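Local coordinates for protein aminotransferase TlmJ (Streptoalloteichus hindustanus, PDB 5UID) that probably catalyses amino-group transfer with pyridoxal 5'-phosphate as cofactor, as a DegT/DnrJ/EryC1-family aminotransferase, perhaps in natural-product biosynthesis, at residues 274-279 against 301-306; 320-325 against 373-378. One frame throughout, in Å; residues are numbered along the deposited sequence. Where two conformers were deposited one is given.

Contact 1 of 2, residues 274-279 against 301-306; sequences ERYDQG and YFYWVR. With SO4 (sulfate ion), chain F.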
loop_
_atom_site.group_PDB
_atom_site.type_symbol
_atom_site.label_atom_id
_atom_site.label_comp_id
_atom_site.label_asym_id
_atom_site.label_seq_id
_atom_site.Cartn_x
_atom_site.Cartn_y
_atom_site.Cartn_z
ATOM N N GLU A 274 -25.816 0.051 23.356
ATOM C CA GLU A 274 -26.684 -0.120 24.516
ATOM C C GLU A 274 -28.075 0.442 24.248
ATOM O O GLU A 274 -29.079 -0.150 24.662
ATOM C CB GLU A 274 -26.050 0.535 25.742
ATOM C CG GLU A 274 -24.801 -0.188 26.223
ATOM C CD GLU A 274 -24.098 0.531 27.358
ATOM O OE1 GLU A 274 -24.409 1.718 27.600
ATOM O OE2 GLU A 274 -23.231 -0.093 28.007
ATOM N N ARG A 275 -28.156 1.579 23.552
ATOM C CA ARG A 275 -29.457 2.082 23.124
ATOM C C ARG A 275 -30.124 1.109 22.160
ATOM O O ARG A 275 -31.342 0.898 22.225
ATOM C CB ARG A 275 -29.304 3.463 22.484
ATOM C CG ARG A 275 -30.591 4.015 21.889
ATOM C CD ARG A 275 -31.648 4.263 22.960
ATOM N NE ARG A 275 -32.950 4.582 22.375
ATOM C CZ ARG A 275 -33.981 3.743 22.342
ATOM N NH1 ARG A 275 -33.872 2.533 22.873
ATOM N NH2 ARG A 275 -35.126 4.117 21.785
ATOM N N TYR A 276 -29.342 0.507 21.260
ATOM C CA TYR A 276 -29.870 -0.551 20.401
ATOM C C TYR A 276 -30.411 -1.707 21.233
ATOM O O TYR A 276 -31.515 -2.207 20.981
ATOM C CB TYR A 276 -28.784 -1.053 19.449
ATOM C CG TYR A 276 -28.534 -0.199 18.226
ATOM C CD1 TYR A 276 -29.428 0.793 17.843
ATOM C CD2 TYR A 276 -27.403 -0.399 17.443
ATOM C CE1 TYR A 276 -29.196 1.569 16.716
ATOM C CE2 TYR A 276 -27.161 0.368 16.321
ATOM C CZ TYR A 276 -28.060 1.350 15.961
ATOM O OH TYR A 276 -27.813 2.111 14.838
ATOM N N ASP A 277 -29.637 -2.152 22.230
ATOM C CA ASP A 277 -30.098 -3.224 23.107
ATOM C C ASP A 277 -31.418 -2.862 23.774
ATOM O O ASP A 277 -32.320 -3.699 23.877
ATOM C CB ASP A 277 -29.041 -3.538 24.167
ATOM C CG ASP A 277 -27.783 -4.159 23.582
ATOM O OD1 ASP A 277 -27.842 -4.707 22.459
ATOM O OD2 ASP A 277 -26.733 -4.105 24.258
ATOM N N GLN A 278 -31.554 -1.612 24.222
ATOM C CA GLN A 278 -32.775 -1.203 24.907
ATOM C C GLN A 278 -33.979 -1.241 23.973
ATOM O O GLN A 278 -35.057 -1.707 24.362
ATOM C CB GLN A 278 -32.599 0.196 25.497
ATOM C CG GLN A 278 -33.803 0.695 26.282
ATOM C CD GLN A 278 -33.641 2.128 26.750
ATOM O OE1 GLN A 278 -32.981 2.935 26.096
ATOM N NE2 GLN A 278 -34.240 2.450 27.891
ATOM N N GLY A 279 -33.819 -0.766 22.739
ATOM C CA GLY A 279 -34.946 -0.653 21.831
ATOM C C GLY A 279 -35.305 -1.906 21.062
ATOM O O GLY A 279 -36.392 -1.959 20.479
ATOM N N TYR A 301 -17.451 -2.634 16.823
ATOM C CA TYR A 301 -17.273 -2.438 15.389
ATOM C C TYR A 301 -18.510 -2.844 14.595
ATOM O O TYR A 301 -18.891 -2.147 13.649
ATOM C CB TYR A 301 -16.050 -3.221 14.902
ATOM C CG TYR A 301 -15.724 -3.001 13.442
ATOM C CD1 TYR A 301 -15.568 -1.718 12.934
ATOM C CD2 TYR A 301 -15.564 -4.076 12.575
ATOM C CE1 TYR A 301 -15.270 -1.508 11.600
ATOM C CE2 TYR A 301 -15.261 -3.876 11.240
ATOM C CZ TYR A 301 -15.118 -2.590 10.758
ATOM O OH TYR A 301 -14.823 -2.383 9.430
ATOM N N PHE A 302 -19.139 -3.960 14.958
ATOM C CA PHE A 302 -20.396 -4.399 14.373
ATOM C C PHE A 302 -21.483 -4.415 15.438
ATOM O O PHE A 302 -21.227 -4.731 16.605
ATOM C CB PHE A 302 -20.302 -5.815 13.777
ATOM C CG PHE A 302 -19.361 -5.939 12.618
ATOM C CD1 PHE A 302 -19.224 -4.919 11.695
ATOM C CD2 PHE A 302 -18.622 -7.100 12.443
ATOM C CE1 PHE A 302 -18.360 -5.049 10.624
ATOM C CE2 PHE A 302 -17.753 -7.234 11.377
ATOM C CZ PHE A 302 -17.623 -6.208 10.466
ATOM N N TYR A 303 -22.704 -4.088 15.027
ATOM C CA TYR A 303 -23.898 -4.433 15.794
ATOM C C TYR A 303 -24.731 -5.350 14.906
ATOM O O TYR A 303 -25.484 -4.881 14.046
ATOM C CB TYR A 303 -24.685 -3.204 16.231
ATOM C CG TYR A 303 -25.747 -3.553 17.247
ATOM C CD1 TYR A 303 -25.458 -3.563 18.606
ATOM C CD2 TYR A 303 -27.030 -3.909 16.848
ATOM C CE1 TYR A 303 -26.421 -3.895 19.539
ATOM C CE2 TYR A 303 -27.998 -4.245 17.775
ATOM C CZ TYR A 303 -27.686 -4.236 19.119
ATOM O OH TYR A 303 -28.646 -4.566 20.047
ATOM N N TRP A 304 -24.588 -6.655 15.108
ATOM C CA TRP A 304 -25.233 -7.652 14.264
ATOM C C TRP A 304 -26.490 -8.175 14.947
ATOM O O TRP A 304 -26.464 -8.525 16.131
ATOM C CB TRP A 304 -24.275 -8.802 13.949
ATOM C CG TRP A 304 -23.857 -9.623 15.141
ATOM C CD1 TRP A 304 -24.343 -10.846 15.503
ATOM C CD2 TRP A 304 -22.862 -9.283 16.117
ATOM N NE1 TRP A 304 -23.714 -11.288 16.641
ATOM C CE2 TRP A 304 -22.802 -10.348 17.040
ATOM C CE3 TRP A 304 -22.017 -8.182 16.300
ATOM C CZ2 TRP A 304 -21.932 -10.343 18.130
ATOM C CZ3 TRP A 304 -21.155 -8.179 17.384
ATOM C CH2 TRP A 304 -21.119 -9.253 18.284
ATOM N N VAL A 305 -27.585 -8.215 14.200
ATOM C CA VAL A 305 -28.837 -8.784 14.673
ATOM C C VAL A 305 -29.141 -10.017 13.837
ATOM O O VAL A 305 -28.761 -10.106 12.663
ATOM C CB VAL A 305 -29.996 -7.769 14.604
ATOM C CG1 VAL A 305 -29.788 -6.658 15.623
ATOM C CG2 VAL A 305 -30.114 -7.196 13.200
ATOM N N ARG A 306 -29.829 -10.974 14.452
ATOM C CA ARG A 306 -30.152 -12.241 13.813
ATOM C C ARG A 306 -31.660 -12.381 13.656
ATOM O O ARG A 306 -32.427 -12.014 14.552
ATOM C CB ARG A 306 -29.599 -13.416 14.620
ATOM C CG ARG A 306 -28.085 -13.552 14.560
ATOM C CD ARG A 306 -27.586 -14.448 15.679
ATOM N NE ARG A 306 -27.601 -13.752 16.962
ATOM C CZ ARG A 306 -27.800 -14.343 18.136
ATOM N NH1 ARG A 306 -28.019 -15.651 18.196
ATOM N NH2 ARG A 306 -27.792 -13.624 19.250
HETATM S S SO4 F . -28.360 -16.201 21.859
HETATM O O1 SO4 F . -29.089 -16.659 23.038
HETATM O O2 SO4 F . -27.256 -17.116 21.586
HETATM O O3 SO4 F . -29.263 -16.169 20.713
HETATM O O4 SO4 F . -27.832 -14.861 22.104
#

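Contact 2 of 2, residues 320-325 against 373-378; sequences YDRGVY and IGEVRA. With SO4 (sulfate ion), chain E.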
loop_
_atom_site.group_PDB
_atom_site.type_symbol
_atom_site.label_atom_id
_atom_site.label_comp_id
_atom_site.label_asym_id
_atom_site.label_seq_id
_atom_site.Cartn_x
_atom_site.Cartn_y
_atom_site.Cartn_z
ATOM N N TYR A 320 -32.957 -0.315 3.201
ATOM C CA TYR A 320 -32.322 0.495 2.168
ATOM C C TYR A 320 -33.293 1.527 1.607
ATOM O O TYR A 320 -32.943 2.702 1.449
ATOM C CB TYR A 320 -31.785 -0.399 1.048
ATOM C CG TYR A 320 -31.002 0.357 -0.003
ATOM C CD1 TYR A 320 -29.633 0.537 0.124
ATOM C CD2 TYR A 320 -31.632 0.898 -1.118
ATOM C CE1 TYR A 320 -28.913 1.227 -0.832
ATOM C CE2 TYR A 320 -30.918 1.593 -2.077
ATOM C CZ TYR A 320 -29.558 1.753 -1.926
ATOM O OH TYR A 320 -28.836 2.441 -2.874
ATOM N N ASP A 321 -34.521 1.105 1.298
ATOM C CA ASP A 321 -35.516 2.033 0.769
ATOM C C ASP A 321 -35.888 3.118 1.771
ATOM O O ASP A 321 -36.380 4.176 1.368
ATOM C CB ASP A 321 -36.775 1.277 0.341
ATOM C CG ASP A 321 -36.520 0.314 -0.803
ATOM O OD1 ASP A 321 -35.519 0.500 -1.525
ATOM O OD2 ASP A 321 -37.326 -0.624 -0.981
ATOM N N ARG A 322 -35.673 2.880 3.062
ATOM C CA ARG A 322 -35.987 3.857 4.096
ATOM C C ARG A 322 -34.792 4.720 4.477
ATOM O O ARG A 322 -34.892 5.514 5.417
ATOM C CB ARG A 322 -36.527 3.148 5.341
ATOM C CG ARG A 322 -37.738 2.258 5.088
ATOM C CD ARG A 322 -39.015 3.062 4.932
ATOM N NE ARG A 322 -40.199 2.217 5.051
ATOM C CZ ARG A 322 -40.796 1.616 4.026
ATOM N NH1 ARG A 322 -40.322 1.766 2.797
ATOM N NH2 ARG A 322 -41.869 0.865 4.232
ATOM N N GLY A 323 -33.673 4.588 3.773
ATOM C CA GLY A 323 -32.494 5.369 4.076
ATOM C C GLY A 323 -31.605 4.804 5.159
ATOM O O GLY A 323 -30.865 5.568 5.789
ATOM N N VAL A 324 -31.641 3.496 5.396
ATOM C CA VAL A 324 -30.817 2.853 6.416
ATOM C C VAL A 324 -30.003 1.770 5.722
ATOM O O VAL A 324 -30.533 0.708 5.378
ATOM C CB VAL A 324 -31.657 2.278 7.565
ATOM C CG1 VAL A 324 -30.778 1.478 8.518
ATOM C CG2 VAL A 324 -32.375 3.396 8.306
ATOM N N TYR A 325 -28.715 2.017 5.524
ATOM C CA TYR A 325 -27.864 1.027 4.886
ATOM C C TYR A 325 -27.541 -0.100 5.860
ATOM O O TYR A 325 -27.303 0.133 7.049
ATOM C CB TYR A 325 -26.578 1.672 4.375
ATOM C CG TYR A 325 -25.829 0.813 3.387
ATOM C CD1 TYR A 325 -26.252 0.712 2.069
ATOM C CD2 TYR A 325 -24.708 0.096 3.773
ATOM C CE1 TYR A 325 -25.569 -0.075 1.158
ATOM C CE2 TYR A 325 -24.020 -0.694 2.876
ATOM C CZ TYR A 325 -24.452 -0.778 1.570
ATOM O OH TYR A 325 -23.764 -1.565 0.677
ATOM N N ILE A 373 -33.529 2.126 14.997
ATOM C CA ILE A 373 -34.373 1.322 15.878
ATOM C C ILE A 373 -35.815 1.324 15.388
ATOM O O ILE A 373 -36.479 0.281 15.367
ATOM C CB ILE A 373 -34.271 1.833 17.327
ATOM C CG1 ILE A 373 -32.843 1.684 17.851
ATOM C CG2 ILE A 373 -35.252 1.090 18.226
ATOM C CD1 ILE A 373 -32.635 2.277 19.228
ATOM N N GLY A 374 -36.318 2.492 14.981
ATOM C CA GLY A 374 -37.694 2.571 14.516
ATOM C C GLY A 374 -37.932 1.786 13.240
ATOM O O GLY A 374 -38.931 1.074 13.115
ATOM N N GLU A 375 -37.016 1.901 12.276
ATOM C CA GLU A 375 -37.169 1.163 11.028
ATOM C C GLU A 375 -37.015 -0.338 11.236
ATOM O O GLU A 375 -37.698 -1.126 10.571
ATOM C CB GLU A 375 -36.163 1.664 9.992
ATOM C CG GLU A 375 -36.441 3.065 9.488
ATOM C CD GLU A 375 -37.750 3.161 8.736
ATOM O OE1 GLU A 375 -38.207 2.126 8.207
ATOM O OE2 GLU A 375 -38.325 4.269 8.675
ATOM N N VAL A 376 -36.134 -0.752 12.152
ATOM C CA VAL A 376 -35.972 -2.176 12.432
ATOM C C VAL A 376 -37.241 -2.745 13.055
ATOM O O VAL A 376 -37.736 -3.801 12.641
ATOM C CB VAL A 376 -34.738 -2.421 13.322
ATOM C CG1 VAL A 376 -34.746 -3.842 13.867
ATOM C CG2 VAL A 376 -33.459 -2.178 12.531
ATOM N N ARG A 377 -37.794 -2.047 14.051
ATOM C CA ARG A 377 -39.019 -2.520 14.692
ATOM C C ARG A 377 -40.185 -2.537 13.713
ATOM O O ARG A 377 -40.976 -3.488 13.696
ATOM C CB ARG A 377 -39.349 -1.649 15.906
ATOM C CG ARG A 377 -38.334 -1.744 17.041
ATOM C CD ARG A 377 -38.766 -0.909 18.238
ATOM N NE ARG A 377 -40.033 -1.379 18.791
ATOM C CZ ARG A 377 -40.141 -2.124 19.887
ATOM N NH1 ARG A 377 -41.336 -2.510 20.309
ATOM N NH2 ARG A 377 -39.057 -2.475 20.564
ATOM N N ALA A 378 -40.309 -1.497 12.886
ATOM C CA ALA A 378 -41.394 -1.455 11.910
ATOM C C ALA A 378 -41.195 -2.500 10.819
ATOM O O ALA A 378 -42.159 -3.139 10.380
ATOM C CB ALA A 378 -41.503 -0.059 11.301
HETATM S S SO4 E . -21.295 -3.826 0.900
HETATM O O1 SO4 E . -22.566 -3.612 1.584
HETATM O O2 SO4 E . -20.817 -5.180 1.165
HETATM O O3 SO4 E . -20.316 -2.857 1.386
HETATM O O4 SO4 E . -21.486 -3.651 -0.537
#

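Contact 1 of 2, residues 274-279 against 301-306
Tyr303 of strand 303-306 lays its ring against Tyr276 of the long helix 249-280 and ends in a hydrogen bond to Asp277, the next residue of that helix. The side chain leaves the strand with CG anti to the backbone N (chi1 -168°), which carries the ring out toward the helix. At its base, Tyr303 CB lies 4.1 Å from Tyr276 CD2. One step on, Tyr303 CG is met by the same carbon at 3.6 Å, and CD2 lies equally near it: the edge of the Tyr276 ring is turned into the Tyr303 face. This is an edge-to-face pair, with centroids 4.9 Å apart and planes inclined at 58°. Farther out, CE1 and CE2 lie about equally far from Tyr276 CB, which sits over the ring face, approaches Tyr303 CZ to 3.4 Å and makes a CH-pi contact. At the tip, Tyr303 OH donates to Asp277 OD1 over a short 2.5 Å. The oxygen is met on its anti side, 23° out of the carboxylate plane, while it lies at the edge of the tyrosine ring. A phenylalanine here would keep a ring against Tyr276, but with the hydroxyl gone the Asp277 carboxylate would probably lose its mate on the strand and be freer to turn. Tyr276 directs its own hydroxyl elsewhere, to Pro359 O. At the far end of the strand, Arg306 holds a sulfate, probably from the crystallisation liquor, through NH1 and NH2, NH2 also bonding Cys288 O. Strand 303-306 pairs antiparallel with strand 355-358. Tyr303 packs on Leu358 of that strand and on Cys288 and Pro289 of a loop, between the small sheet and helix 249-280, while Tyr276 carries the contact on to Val369, Val372 and Ile373 of helix 366-383.

Contact 2 of 2, residues 320-325 against 373-378
Glu375 sets its carboxylate against the aliphatic part of Arg322: Glu375 OE1 comes within 3.2 Å of Arg322 CG and 3.5 Å of Arg322 CB. The charged attraction is looser, a long salt bridge of 3.7 Å between Arg322 NE and Glu375 OE1. The guanidinium and carboxylate planes stand 89° apart, so the two groups do not form a flat, paired bridge. Glu375 is bent at chi2 (-64°), bringing its acid back over the arginine chain, while Glu375 CG rests 4.2 Å from Val324 CG2. The backbone that presents Arg322 and Val324 is a Schellman motif closing helix 309-321: Gly323, with positive phi, is its C-prime residue, and Val324 N reaches Leu319 O while Gly323 N reaches Tyr320 O. At these backbone angles a CB at Gly323 would collide with the Arg322 carbonyl O, which by itself favours glycine. Farther out, Leu319 touches both Val324 and Glu375 from the last turn of helix 309-321, and Arg318 brings a second guanidinium close to that of Arg322. Beyond the turn, Tyr325, in one of its two conformers, hydrogen-bonds through OH to a sulfate, probably from the crystallisation liquor.

Overall arrangement
Helix 366-383 supplies a segment of contact 2 and packs against the Tyr276 side of contact 1. The centres of contact 1 and contact 2 lie about 14 Å apart. Helices 249-280 and 366-383 touch where Ile373 packs on Tyr276 and Arg275, and Arg377 NH2 probably hydrogen-bonds Gly279 O; the two contacts join where these helices pack together. Contact 1 is buried and aromatic, with a short hydroxyl-carboxylate bond. Contact 2 is only partly buried, relying on a long salt bridge and aliphatic packing at a helix end. Strand 303-306 leads on to helix 309-321, which links them along the chain.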